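PDB 3IIB: peptidase M28 from Shewanella amazonensis SB2B, which probably acts as a zinc-dependent carboxypeptidase or dipeptidase of family M28, hydrolysing short peptides at a two-zinc centre. Local coordinates for residues L106-I110 with E218-L223; K130-A136 with A166-R172; G333-I337 with A415-N419; A355-A359 with Q425-V429. One frame throughout, in Å; residues are numbered along the deposited sequence. Where two conformers were deposited one is given.

Overall arrangement
The four contacts fall into two distant groups. Contacts 1 and 2, centres about 10 Å apart, share the large mixed sheet: strand 106-113 pairs with 220-242 in contact 1, strand 131-134 with 168-172 in contact 2, and a probable hydrogen bond from Ile131 N to Thr109 O joins them. Along the chain, contact 2 opens and closes between the segments of contact 1. Contacts 3 and 4 follow, their segments alternating; both use helix 413-432, with centres about 16 Å apart. Contacts 2 and 3, about 36 Å apart between centres, lie on opposite sides of the chain's centre. The side chains of Ala334 and Ile171 lie about 12 and 14 Å from a zinc ion, so neither contact lines the metal site.

Contact 1: residues L106-I110 with E218-L223; sequences LSATI and EVVISL
Strands 106-110 and 220-223 run antiparallel as neighbours in the large mixed beta-sheet, their short axes 149° apart and 4.6 Å at closest approach. Ala108 and Ile221 form a hydrogen-bonded pair, N to O in both directions, while Ser107-Ser222 and Thr109-Val220 are non-hydrogen-bonded pairs. The ladder runs on where Ile110 N donates to Val219 O at 2.9 Å, almost straight at the hydrogen (169°), and at the other end Leu223 N donates to Leu106 O at 2.8 Å.

One face carries Ala108, Ile221, Leu106 and Leu223. Ile110 adds its branches at the end of this apolar row: its side chain crosses that of Ile221 at about a right angle, CG2 3.9 Å from Ile221 CG1, while CG1 runs beside Val219. Its chi1 of 71° sets CG1 between the backbone N and carbonyl carbon, leaving CG2 to meet Ile221. Branched aliphatic residues suit this largely buried face, which strand 131-134 and helix 203-213 also touch through Ile131 and Ile209. Small Ala108 lies against Ile131.

The other face is more polar, and its hydroxyls suit a wetter surface. Thr109 OG1 lies 3.6 Å from Val220 CG2, and Leu83 of strand 62-84 touches Val220 as well. One water joins Thr109 OG1 to the Glu218 carboxylate. At the far end another water bridges the backbones, 2.6 Å from both Leu106 N and Leu223 O.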
loop_
_atom_site.group_PDB
_atom_site.type_symbol
_atom_site.label_atom_id
_atom_site.label_comp_id
_atom_site.label_asym_id
_atom_site.label_seq_id
_atom_site.Cartn_x
_atom_site.Cartn_y
_atom_site.Cartn_z
ATOM N N LEU A 106 -10.568 9.061 23.664
ATOM C CA LEU A 106 -9.459 8.327 24.296
ATOM C C LEU A 106 -8.064 8.849 23.904
ATOM O O LEU A 106 -7.629 8.695 22.761
ATOM C CB LEU A 106 -9.546 6.863 23.958
ATOM C CG LEU A 106 -8.571 5.895 24.607
ATOM C CD1 LEU A 106 -8.633 6.003 26.143
ATOM C CD2 LEU A 106 -8.879 4.460 24.136
ATOM N N SER A 107 -7.379 9.443 24.868
ATOM C CA SER A 107 -5.994 9.889 24.702
ATOM C C SER A 107 -5.227 9.330 25.905
ATOM O O SER A 107 -5.695 9.453 27.026
ATOM C CB SER A 107 -5.909 11.417 24.685
ATOM O OG SER A 107 -6.654 11.978 23.610
ATOM N N ALA A 108 -4.071 8.718 25.676
ATOM C CA ALA A 108 -3.352 8.031 26.737
ATOM C C ALA A 108 -1.924 7.805 26.357
ATOM O O ALA A 108 -1.612 7.677 25.167
ATOM C CB ALA A 108 -3.999 6.669 27.043
ATOM N N THR A 109 -1.077 7.692 27.376
ATOM C CA THR A 109 0.312 7.246 27.210
ATOM C C THR A 109 0.333 5.770 26.885
ATOM O O THR A 109 -0.458 4.989 27.430
ATOM C CB THR A 109 1.087 7.507 28.501
ATOM O OG1 THR A 109 1.039 8.913 28.744
ATOM C CG2 THR A 109 2.537 7.025 28.422
ATOM N N ILE A 110 1.209 5.365 25.979
ATOM C CA ILE A 110 1.346 3.951 25.644
ATOM C C ILE A 110 2.484 3.284 26.407
ATOM O O ILE A 110 3.368 3.961 26.948
ATOM C CB ILE A 110 1.515 3.728 24.097
ATOM C CG1 ILE A 110 2.874 4.192 23.624
ATOM C CG2 ILE A 110 0.383 4.420 23.296
ATOM C CD1 ILE A 110 3.219 3.753 22.245
ATOM N N GLU A 218 8.304 9.319 26.201
ATOM C CA GLU A 218 6.978 8.688 26.245
ATOM C C GLU A 218 6.107 9.153 25.077
ATOM O O GLU A 218 6.146 10.323 24.695
ATOM C CB GLU A 218 6.284 8.993 27.569
ATOM C CG GLU A 218 7.022 8.306 28.729
ATOM C CD GLU A 218 6.262 8.333 30.028
ATOM O OE1 GLU A 218 5.577 9.334 30.303
ATOM O OE2 GLU A 218 6.360 7.344 30.769
ATOM N N VAL A 219 5.328 8.225 24.533
ATOM C CA VAL A 219 4.415 8.495 23.424
ATOM C C VAL A 219 2.994 8.449 23.946
ATOM O O VAL A 219 2.589 7.519 24.700
ATOM C CB VAL A 219 4.608 7.471 22.289
ATOM C CG1 VAL A 219 3.551 7.643 21.148
ATOM C CG2 VAL A 219 6.058 7.545 21.789
ATOM N N VAL A 220 2.259 9.486 23.581
ATOM C CA VAL A 220 0.853 9.631 23.893
ATOM C C VAL A 220 0.118 9.613 22.595
ATOM O O VAL A 220 0.526 10.306 21.652
ATOM C CB VAL A 220 0.619 10.996 24.607
ATOM C CG1 VAL A 220 -0.892 11.245 24.895
ATOM C CG2 VAL A 220 1.487 11.092 25.867
ATOM N N ILE A 221 -0.981 8.868 22.525
ATOM C CA ILE A 221 -1.785 8.803 21.304
ATOM C C ILE A 221 -3.228 9.207 21.601
ATOM O O ILE A 221 -3.661 9.191 22.755
ATOM C CB ILE A 221 -1.723 7.406 20.622
ATOM C CG1 ILE A 221 -2.445 6.318 21.423
ATOM C CG2 ILE A 221 -0.248 7.011 20.372
ATOM C CD1 ILE A 221 -2.600 5.014 20.624
ATOM N N SER A 222 -3.925 9.593 20.542
ATOM C CA SER A 222 -5.377 9.700 20.497
ATOM C C SER A 222 -5.918 8.538 19.673
ATOM O O SER A 222 -5.332 8.207 18.636
ATOM C CB SER A 222 -5.793 11.001 19.827
ATOM O OG SER A 222 -7.221 11.088 19.764
ATOM N N LEU A 223 -7.000 7.892 20.137
ATOM C CA LEU A 223 -7.624 6.784 19.414
ATOM C C LEU A 223 -9.147 6.935 19.447
ATOM O O LEU A 223 -9.759 7.121 20.514
ATOM C CB LEU A 223 -7.259 5.444 20.048
ATOM C CG LEU A 223 -7.812 4.167 19.410
ATOM C CD1 LEU A 223 -7.311 3.908 17.973
ATOM C CD2 LEU A 223 -7.449 2.969 20.320
HETATM O O HOH W 1 -11.434 8.949 21.207
HETATM O O HOH W 2 -8.835 11.148 21.875
HETATM O O HOH W 3 3.355 10.289 29.157
HETATM O O HOH W 4 5.287 5.846 26.010
#

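Contact 2: residues K130-A136 with A166-R172; sequences KIAFIDA and AVGIIIR
Ala132 uses both its N-H and its C=O on strand 168-172: its N donates to Gly168 O at 3.0 Å, and its O accepts from Ile170 N at 2.9 Å. The parallel ladder goes on from Ile134 N to Ile170 O and from Arg172 N to Ile134 O, the last bond nearly straight at 167°. At the other end Lys130 O takes the N-H of Val167.

At the C-terminal end of the ladder Arg172 meets Asp135 side-on in a salt bridge. Arg172 NE and NH2 both reach Asp135 OD1, at 2.9 Å each; NH2 comes on the syn side, NE from above the carboxylate plane. NE also makes a bent hydrogen bond to Asp135 O (130°). A bend at chi3 (-70°) turns the guanidinium back to Asp135. OD2 is held by Arg112 and Asn210, and Arg172 NH2 and NH1 also serve Asp207 and Asn203, so this buried charge is shared. One water donates to both Ala136 O and Arg172 O.

Apolar residues suit the buried faces: Phe133 CD1 lies 3.9 Å from Ile170 CD1, and Ile134 touches Ile169. The pair forms a beta-alpha-beta crossover through helix 145-163, which packs on Ala132 and Ile169; helix 203-213 packs on Phe133 and Ile170, with strands 106-113 and 198-201 flanking.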
loop_
_atom_site.group_PDB
_atom_site.type_symbol
_atom_site.label_atom_id
_atom_site.label_comp_id
_atom_site.label_asym_id
_atom_site.label_seq_id
_atom_site.Cartn_x
_atom_site.Cartn_y
_atom_site.Cartn_z
ATOM N N LYS A 130 -3.433 3.573 30.754
ATOM C CA LYS A 130 -2.545 3.572 29.602
ATOM C C LYS A 130 -3.052 2.675 28.487
ATOM O O LYS A 130 -3.958 1.877 28.659
ATOM C CB LYS A 130 -1.144 3.130 30.029
ATOM C CG LYS A 130 -0.469 4.168 30.959
ATOM C CD LYS A 130 0.952 3.810 31.318
ATOM C CE LYS A 130 1.659 4.957 31.994
ATOM N NZ LYS A 130 2.994 4.519 32.525
ATOM N N ILE A 131 -2.432 2.818 27.334
ATOM C CA ILE A 131 -2.765 1.974 26.194
ATOM C C ILE A 131 -1.585 1.025 25.951
ATOM O O ILE A 131 -0.445 1.478 25.850
ATOM C CB ILE A 131 -3.040 2.834 24.960
ATOM C CG1 ILE A 131 -4.434 3.509 25.082
ATOM C CG2 ILE A 131 -2.970 2.006 23.627
ATOM C CD1 ILE A 131 -4.742 4.567 24.001
ATOM N N ALA A 132 -1.868 -0.266 25.847
ATOM C CA ALA A 132 -0.817 -1.240 25.513
ATOM C C ALA A 132 -0.505 -1.127 24.032
ATOM O O ALA A 132 -1.411 -0.912 23.247
ATOM C CB ALA A 132 -1.254 -2.683 25.868
ATOM N N PHE A 133 0.770 -1.315 23.685
ATOM C CA PHE A 133 1.236 -1.391 22.292
ATOM C C PHE A 133 2.066 -2.670 22.141
ATOM O O PHE A 133 3.159 -2.774 22.679
ATOM C CB PHE A 133 2.009 -0.098 21.931
ATOM C CG PHE A 133 2.802 -0.152 20.638
ATOM C CD1 PHE A 133 2.256 -0.689 19.455
ATOM C CD2 PHE A 133 4.121 0.310 20.616
ATOM C CE1 PHE A 133 3.019 -0.759 18.284
ATOM C CE2 PHE A 133 4.864 0.276 19.458
ATOM C CZ PHE A 133 4.330 -0.276 18.296
ATOM N N ILE A 134 1.531 -3.658 21.420
ATOM C CA ILE A 134 2.282 -4.846 21.086
ATOM C C ILE A 134 2.946 -4.614 19.741
ATOM O O ILE A 134 2.257 -4.328 18.749
ATOM C CB ILE A 134 1.382 -6.114 20.967
ATOM C CG1 ILE A 134 0.688 -6.448 22.289
ATOM C CG2 ILE A 134 2.241 -7.327 20.402
ATOM C CD1 ILE A 134 -0.332 -7.642 22.248
ATOM N N ASP A 135 4.282 -4.705 19.716
ATOM C CA ASP A 135 5.063 -4.340 18.553
ATOM C C ASP A 135 5.561 -5.527 17.708
ATOM O O ASP A 135 6.295 -5.315 16.736
ATOM C CB ASP A 135 6.261 -3.498 18.977
ATOM C CG ASP A 135 7.055 -2.958 17.794
ATOM O OD1 ASP A 135 6.464 -2.363 16.862
ATOM O OD2 ASP A 135 8.294 -3.111 17.822
ATOM N N ALA A 136 5.158 -6.751 18.030
ATOM C CA ALA A 136 5.744 -7.909 17.358
ATOM C C ALA A 136 5.640 -7.825 15.830
ATOM O O ALA A 136 4.576 -7.666 15.306
ATOM C CB ALA A 136 5.081 -9.202 17.825
ATOM N N ALA A 166 -5.062 -1.621 31.223
ATOM C CA ALA A 166 -5.072 -0.818 30.020
ATOM C C ALA A 166 -6.484 -0.386 29.684
ATOM O O ALA A 166 -7.438 -1.119 29.940
ATOM C CB ALA A 166 -4.443 -1.572 28.821
ATOM N N VAL A 167 -6.594 0.827 29.144
ATOM C CA VAL A 167 -7.864 1.365 28.696
ATOM C C VAL A 167 -8.023 1.157 27.197
ATOM O O VAL A 167 -9.048 1.537 26.639
ATOM C CB VAL A 167 -7.991 2.854 29.041
ATOM C CG1 VAL A 167 -8.114 3.022 30.530
ATOM C CG2 VAL A 167 -6.791 3.678 28.500
ATOM N N GLY A 168 -6.993 0.594 26.561
ATOM C CA GLY A 168 -7.009 0.301 25.137
ATOM C C GLY A 168 -5.781 -0.461 24.698
ATOM O O GLY A 168 -4.808 -0.550 25.441
ATOM N N ILE A 169 -5.805 -0.986 23.461
ATOM C CA ILE A 169 -4.629 -1.614 22.898
ATOM C C ILE A 169 -4.493 -1.206 21.437
ATOM O O ILE A 169 -5.485 -1.088 20.697
ATOM C CB ILE A 169 -4.644 -3.121 23.050
ATOM C CG1 ILE A 169 -3.411 -3.759 22.426
ATOM C CG2 ILE A 169 -5.915 -3.771 22.426
ATOM C CD1 ILE A 169 -3.273 -5.242 22.825
ATOM N N ILE A 170 -3.249 -0.897 21.051
ATOM C CA ILE A 170 -2.889 -0.866 19.642
ATOM C C ILE A 170 -1.857 -1.937 19.393
ATOM O O ILE A 170 -0.987 -2.168 20.232
ATOM C CB ILE A 170 -2.332 0.512 19.165
ATOM C CG1 ILE A 170 -1.266 1.040 20.107
ATOM C CG2 ILE A 170 -3.508 1.564 18.999
ATOM C CD1 ILE A 170 -0.342 2.186 19.481
ATOM N N ILE A 171 -1.930 -2.552 18.217
ATOM C CA ILE A 171 -0.920 -3.513 17.812
ATOM C C ILE A 171 -0.266 -3.119 16.484
ATOM O O ILE A 171 -0.889 -2.503 15.608
ATOM C CB ILE A 171 -1.472 -4.975 17.722
ATOM C CG1 ILE A 171 -2.433 -5.178 16.532
ATOM C CG2 ILE A 171 -2.029 -5.420 19.087
ATOM C CD1 ILE A 171 -2.835 -6.669 16.326
ATOM N N ARG A 172 0.997 -3.481 16.329
ATOM C CA ARG A 172 1.563 -3.549 15.000
ATOM C C ARG A 172 0.794 -4.588 14.206
ATOM O O ARG A 172 0.670 -5.746 14.620
ATOM C CB ARG A 172 3.036 -3.955 15.026
ATOM C CG ARG A 172 3.681 -4.123 13.627
ATOM C CD ARG A 172 5.127 -4.634 13.733
ATOM N NE ARG A 172 6.032 -3.632 14.283
ATOM C CZ ARG A 172 6.689 -2.724 13.559
ATOM N NH1 ARG A 172 6.578 -2.692 12.209
ATOM N NH2 ARG A 172 7.487 -1.855 14.172
HETATM O O HOH W 5 2.033 -7.333 16.626
#

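Contact 3: residues G333-I337 with A415-N419; sequences GAGPI and ALAQN
Gln418 turns its amide to the backbone of Ile337 and bonds it at both ends. Gln418 OE1 accepts from Ile337 N at 2.8 Å, and Gln418 NE2 donates to Ile337 O at 2.8 Å, on a lone pair in the carbonyl plane. A bend at chi2 (-100°) swings the amide across to the loop, while its CD and OE1 lie against Pro336 CB. A glutamine suits the place because one amide both gives and takes a bond; NE2 also serves Leu362 O.

One residue on, the side chain of Asn419 crosses that of Ile337 at a slant. Asn419 OD1 lies 3.3 Å from Ile337 CG1, and Asn419 ND2 donates to Gly335 O at 2.9 Å, from well above that carbonyl's plane; Gln392 NE2 is a second donor to Gly335 O. This links helix 413-432 of the M28 peptidase domain to the loop between strands 324-329 and 337-343, a loop that also carries the zinc ligand Asp331. ND2 also bonds Ala415 O, one turn back in the helix; Asn419 N reaches the same oxygen from the opposite face of its plane.

Small residues let loop and helix come near: Ala415 CB faces Pro336 CD at 3.8 Å, and Ala334 CB meets Leu416 CD1 at 3.9 Å, beside Ala272 of helix 267-285.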
loop_
_atom_site.group_PDB
_atom_site.type_symbol
_atom_site.label_atom_id
_atom_site.label_comp_id
_atom_site.label_asym_id
_atom_site.label_seq_id
_atom_site.Cartn_x
_atom_site.Cartn_y
_atom_site.Cartn_z
ATOM N N GLY A 333 -4.692 -17.819 -0.282
ATOM C CA GLY A 333 -4.524 -16.904 -1.418
ATOM C C GLY A 333 -4.483 -17.619 -2.743
ATOM O O GLY A 333 -5.216 -18.581 -2.940
ATOM N N ALA A 334 -3.659 -17.099 -3.658
ATOM C CA ALA A 334 -3.583 -17.583 -5.051
ATOM C C ALA A 334 -2.208 -18.097 -5.426
ATOM O O ALA A 334 -2.016 -18.493 -6.570
ATOM C CB ALA A 334 -4.009 -16.492 -6.038
ATOM N N GLY A 335 -1.276 -18.137 -4.461
ATOM C CA GLY A 335 0.078 -18.631 -4.739
ATOM C C GLY A 335 0.071 -20.096 -5.137
ATOM O O GLY A 335 -0.781 -20.840 -4.689
ATOM N N PRO A 336 1.050 -20.540 -5.951
ATOM C CA PRO A 336 0.954 -21.922 -6.429
ATOM C C PRO A 336 1.168 -22.946 -5.315
ATOM O O PRO A 336 1.897 -22.696 -4.324
ATOM C CB PRO A 336 2.073 -22.028 -7.487
ATOM C CG PRO A 336 2.916 -20.861 -7.273
ATOM C CD PRO A 336 2.204 -19.827 -6.496
ATOM N N ILE A 337 0.558 -24.107 -5.515
ATOM C CA ILE A 337 0.736 -25.262 -4.669
ATOM C C ILE A 337 2.083 -25.919 -4.948
ATOM O O ILE A 337 2.428 -26.184 -6.105
ATOM C CB ILE A 337 -0.427 -26.282 -4.854
ATOM C CG1 ILE A 337 -1.705 -25.629 -4.364
ATOM C CG2 ILE A 337 -0.151 -27.578 -4.056
ATOM C CD1 ILE A 337 -2.974 -26.255 -4.871
ATOM N N ALA A 415 -0.593 -18.229 -11.366
ATOM C CA ALA A 415 -0.612 -18.966 -10.109
ATOM C C ALA A 415 -2.036 -19.463 -9.741
ATOM O O ALA A 415 -2.231 -20.597 -9.242
ATOM C CB ALA A 415 -0.046 -18.091 -8.986
ATOM N N LEU A 416 -3.045 -18.607 -9.983
ATOM C CA LEU A 416 -4.436 -18.994 -9.721
ATOM C C LEU A 416 -4.784 -20.231 -10.579
ATOM O O LEU A 416 -5.379 -21.192 -10.068
ATOM C CB LEU A 416 -5.363 -17.864 -10.082
ATOM C CG LEU A 416 -6.820 -18.101 -9.659
ATOM C CD1 LEU A 416 -7.033 -17.843 -8.171
ATOM C CD2 LEU A 416 -7.729 -17.142 -10.458
ATOM N N ALA A 417 -4.385 -20.203 -11.861
ATOM C CA ALA A 417 -4.623 -21.296 -12.769
ATOM C C ALA A 417 -3.950 -22.591 -12.333
ATOM O O ALA A 417 -4.515 -23.676 -12.503
ATOM C CB ALA A 417 -4.188 -20.915 -14.229
ATOM N N GLN A 418 -2.728 -22.511 -11.800
ATOM C CA GLN A 418 -2.056 -23.698 -11.274
ATOM C C GLN A 418 -2.824 -24.312 -10.096
ATOM O O GLN A 418 -2.915 -25.532 -9.972
ATOM C CB GLN A 418 -0.634 -23.374 -10.861
ATOM C CG GLN A 418 0.224 -24.612 -10.510
ATOM C CD GLN A 418 0.346 -24.854 -8.998
ATOM O OE1 GLN A 418 -0.376 -24.252 -8.179
ATOM N NE2 GLN A 418 1.285 -25.717 -8.623
ATOM N N ASN A 419 -3.400 -23.478 -9.236
ATOM C CA ASN A 419 -4.246 -24.011 -8.183
ATOM C C ASN A 419 -5.499 -24.701 -8.711
ATOM O O ASN A 419 -5.877 -25.767 -8.218
ATOM C CB ASN A 419 -4.707 -22.925 -7.213
ATOM C CG ASN A 419 -3.613 -22.462 -6.257
ATOM O OD1 ASN A 419 -3.512 -22.956 -5.127
ATOM N ND2 ASN A 419 -2.803 -21.472 -6.693
#

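Contact 4: residues A355-A359 with Q425-V429; sequences AMKVA and QFAWV
Val429 N donates to Gln425 O at 2.8 Å, the helix bond between two residues that both face segment 355-359, where helix 346-355 ends and a 3-10 turn follows. The Gln425 amide lies against this segment: its NE2 is 3.7 Å from Val358 CG2, and its OE1 comes within 3.2 Å of Ala359 CB. With its chain extended beyond CG, the glutamine reaches across to Val358, whose branches come from the opposite direction and lie along the amide, CG1 nearer OE1 and CG2 nearer NE2. A long amide suits this place, since its aliphatic stem can pack in the interior while NE2 donates to Ala10 O of helix 3-19.

The rest of the contact is apolar. Met356, present as selenomethionine, is bent at chi2 (-58°) and chi3 (-50°), which bring its end to helix 413-432. There the Met356 and Val429 side chains run past each other in opposite directions, SE 3.9 Å from Val429 CB, and Met356 CE sits 3.8 Å from Phe426 N. A long, unbranched and flexible chain can bend to follow the helix surface. Just before Met356, Ala355 CB meets Val429 CG1 at 3.6 Å; the small alanine permits the close approach.

Trp342 of strand 337-343 touches both Met356 and Phe426. In this alpha/beta M28 peptidase domain, helix 413-432 thus lies on the small mixed sheet through Phe426, while Gln425 and Trp428 meet helix 3-19.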
loop_
_atom_site.group_PDB
_atom_site.type_symbol
_atom_site.label_atom_id
_atom_site.label_comp_id
_atom_site.label_asym_id
_atom_site.label_seq_id
_atom_site.Cartn_x
_atom_site.Cartn_y
_atom_site.Cartn_z
ATOM N N ALA A 355 -0.695 -41.591 -6.156
ATOM C CA ALA A 355 -1.823 -41.119 -6.962
ATOM C C ALA A 355 -1.607 -39.688 -7.369
ATOM O O ALA A 355 -1.999 -39.293 -8.478
ATOM C CB ALA A 355 -3.163 -41.234 -6.209
HETATM N N MSE A 356 -1.065 -38.856 -6.471
HETATM C CA MSE A 356 -0.946 -37.442 -6.804
HETATM C C MSE A 356 0.377 -37.089 -7.454
HETATM O O MSE A 356 0.682 -35.923 -7.614
HETATM C CB MSE A 356 -1.216 -36.571 -5.594
HETATM C CG MSE A 356 -2.686 -36.658 -5.132
HETATM SE SE MSE A 356 -3.920 -36.163 -6.511
HETATM C CE MSE A 356 -3.267 -34.562 -7.101
ATOM N N LYS A 357 1.171 -38.089 -7.836
ATOM C CA LYS A 357 2.399 -37.776 -8.560
ATOM C C LYS A 357 2.051 -37.198 -9.922
ATOM O O LYS A 357 2.894 -36.614 -10.562
ATOM C CB LYS A 357 3.330 -38.975 -8.630
ATOM C CG LYS A 357 4.139 -39.096 -7.330
ATOM C CD LYS A 357 5.033 -40.328 -7.285
ATOM C CE LYS A 357 5.792 -40.414 -5.962
ATOM N NZ LYS A 357 6.117 -39.082 -5.378
ATOM N N VAL A 358 0.782 -37.319 -10.325
ATOM C CA VAL A 358 0.309 -36.659 -11.519
ATOM C C VAL A 358 0.533 -35.122 -11.484
ATOM O O VAL A 358 0.652 -34.494 -12.549
ATOM C CB VAL A 358 -1.165 -37.005 -11.817
ATOM C CG1 VAL A 358 -2.134 -36.435 -10.768
ATOM C CG2 VAL A 358 -1.530 -36.527 -13.187
ATOM N N ALA A 359 0.588 -34.539 -10.279
ATOM C CA ALA A 359 0.785 -33.094 -10.092
ATOM C C ALA A 359 2.255 -32.677 -10.011
ATOM O O ALA A 359 2.545 -31.485 -9.982
ATOM C CB ALA A 359 0.023 -32.579 -8.829
ATOM N N GLN A 425 -7.159 -31.988 -10.452
ATOM C CA GLN A 425 -6.503 -33.275 -10.359
ATOM C C GLN A 425 -6.862 -33.962 -9.028
ATOM O O GLN A 425 -7.204 -35.146 -8.986
ATOM C CB GLN A 425 -4.976 -33.155 -10.452
ATOM C CG GLN A 425 -4.491 -32.664 -11.810
ATOM C CD GLN A 425 -3.002 -32.778 -12.025
ATOM O OE1 GLN A 425 -2.241 -32.727 -11.069
ATOM N NE2 GLN A 425 -2.584 -32.968 -13.280
ATOM N N PHE A 426 -6.711 -33.223 -7.926
ATOM C CA PHE A 426 -7.029 -33.775 -6.613
ATOM C C PHE A 426 -8.464 -34.288 -6.554
ATOM O O PHE A 426 -8.709 -35.415 -6.084
ATOM C CB PHE A 426 -6.797 -32.711 -5.525
ATOM C CG PHE A 426 -7.165 -33.159 -4.138
ATOM C CD1 PHE A 426 -6.271 -33.890 -3.379
ATOM C CD2 PHE A 426 -8.378 -32.796 -3.558
ATOM C CE1 PHE A 426 -6.586 -34.271 -2.087
ATOM C CE2 PHE A 426 -8.698 -33.206 -2.274
ATOM C CZ PHE A 426 -7.812 -33.938 -1.543
ATOM N N ALA A 427 -9.421 -33.457 -6.930
ATOM C CA ALA A 427 -10.820 -33.835 -6.807
ATOM C C ALA A 427 -11.110 -35.021 -7.736
ATOM O O ALA A 427 -11.762 -35.954 -7.325
ATOM C CB ALA A 427 -11.766 -32.672 -7.078
ATOM N N TRP A 428 -10.558 -35.025 -8.947
ATOM C CA TRP A 428 -10.780 -36.160 -9.845
ATOM C C TRP A 428 -10.125 -37.446 -9.320
ATOM O O TRP A 428 -10.768 -38.495 -9.223
ATOM C CB TRP A 428 -10.322 -35.856 -11.264
ATOM C CG TRP A 428 -10.616 -36.995 -12.147
ATOM C CD1 TRP A 428 -9.753 -37.942 -12.607
ATOM C CD2 TRP A 428 -11.907 -37.358 -12.622
ATOM N NE1 TRP A 428 -10.434 -38.884 -13.356
ATOM C CE2 TRP A 428 -11.758 -38.537 -13.386
ATOM C CE3 TRP A 428 -13.179 -36.801 -12.477
ATOM C CZ2 TRP A 428 -12.833 -39.160 -13.990
ATOM C CZ3 TRP A 428 -14.258 -37.461 -13.066
ATOM C CH2 TRP A 428 -14.066 -38.613 -13.810
ATOM N N VAL A 429 -8.842 -37.402 -9.003
ATOM C CA VAL A 429 -8.164 -38.581 -8.501
ATOM C C VAL A 429 -8.838 -39.113 -7.225
ATOM O O VAL A 429 -9.130 -40.317 -7.126
ATOM C CB VAL A 429 -6.642 -38.330 -8.290
ATOM C CG1 VAL A 429 -6.008 -39.511 -7.603
ATOM C CG2 VAL A 429 -5.944 -38.082 -9.670
#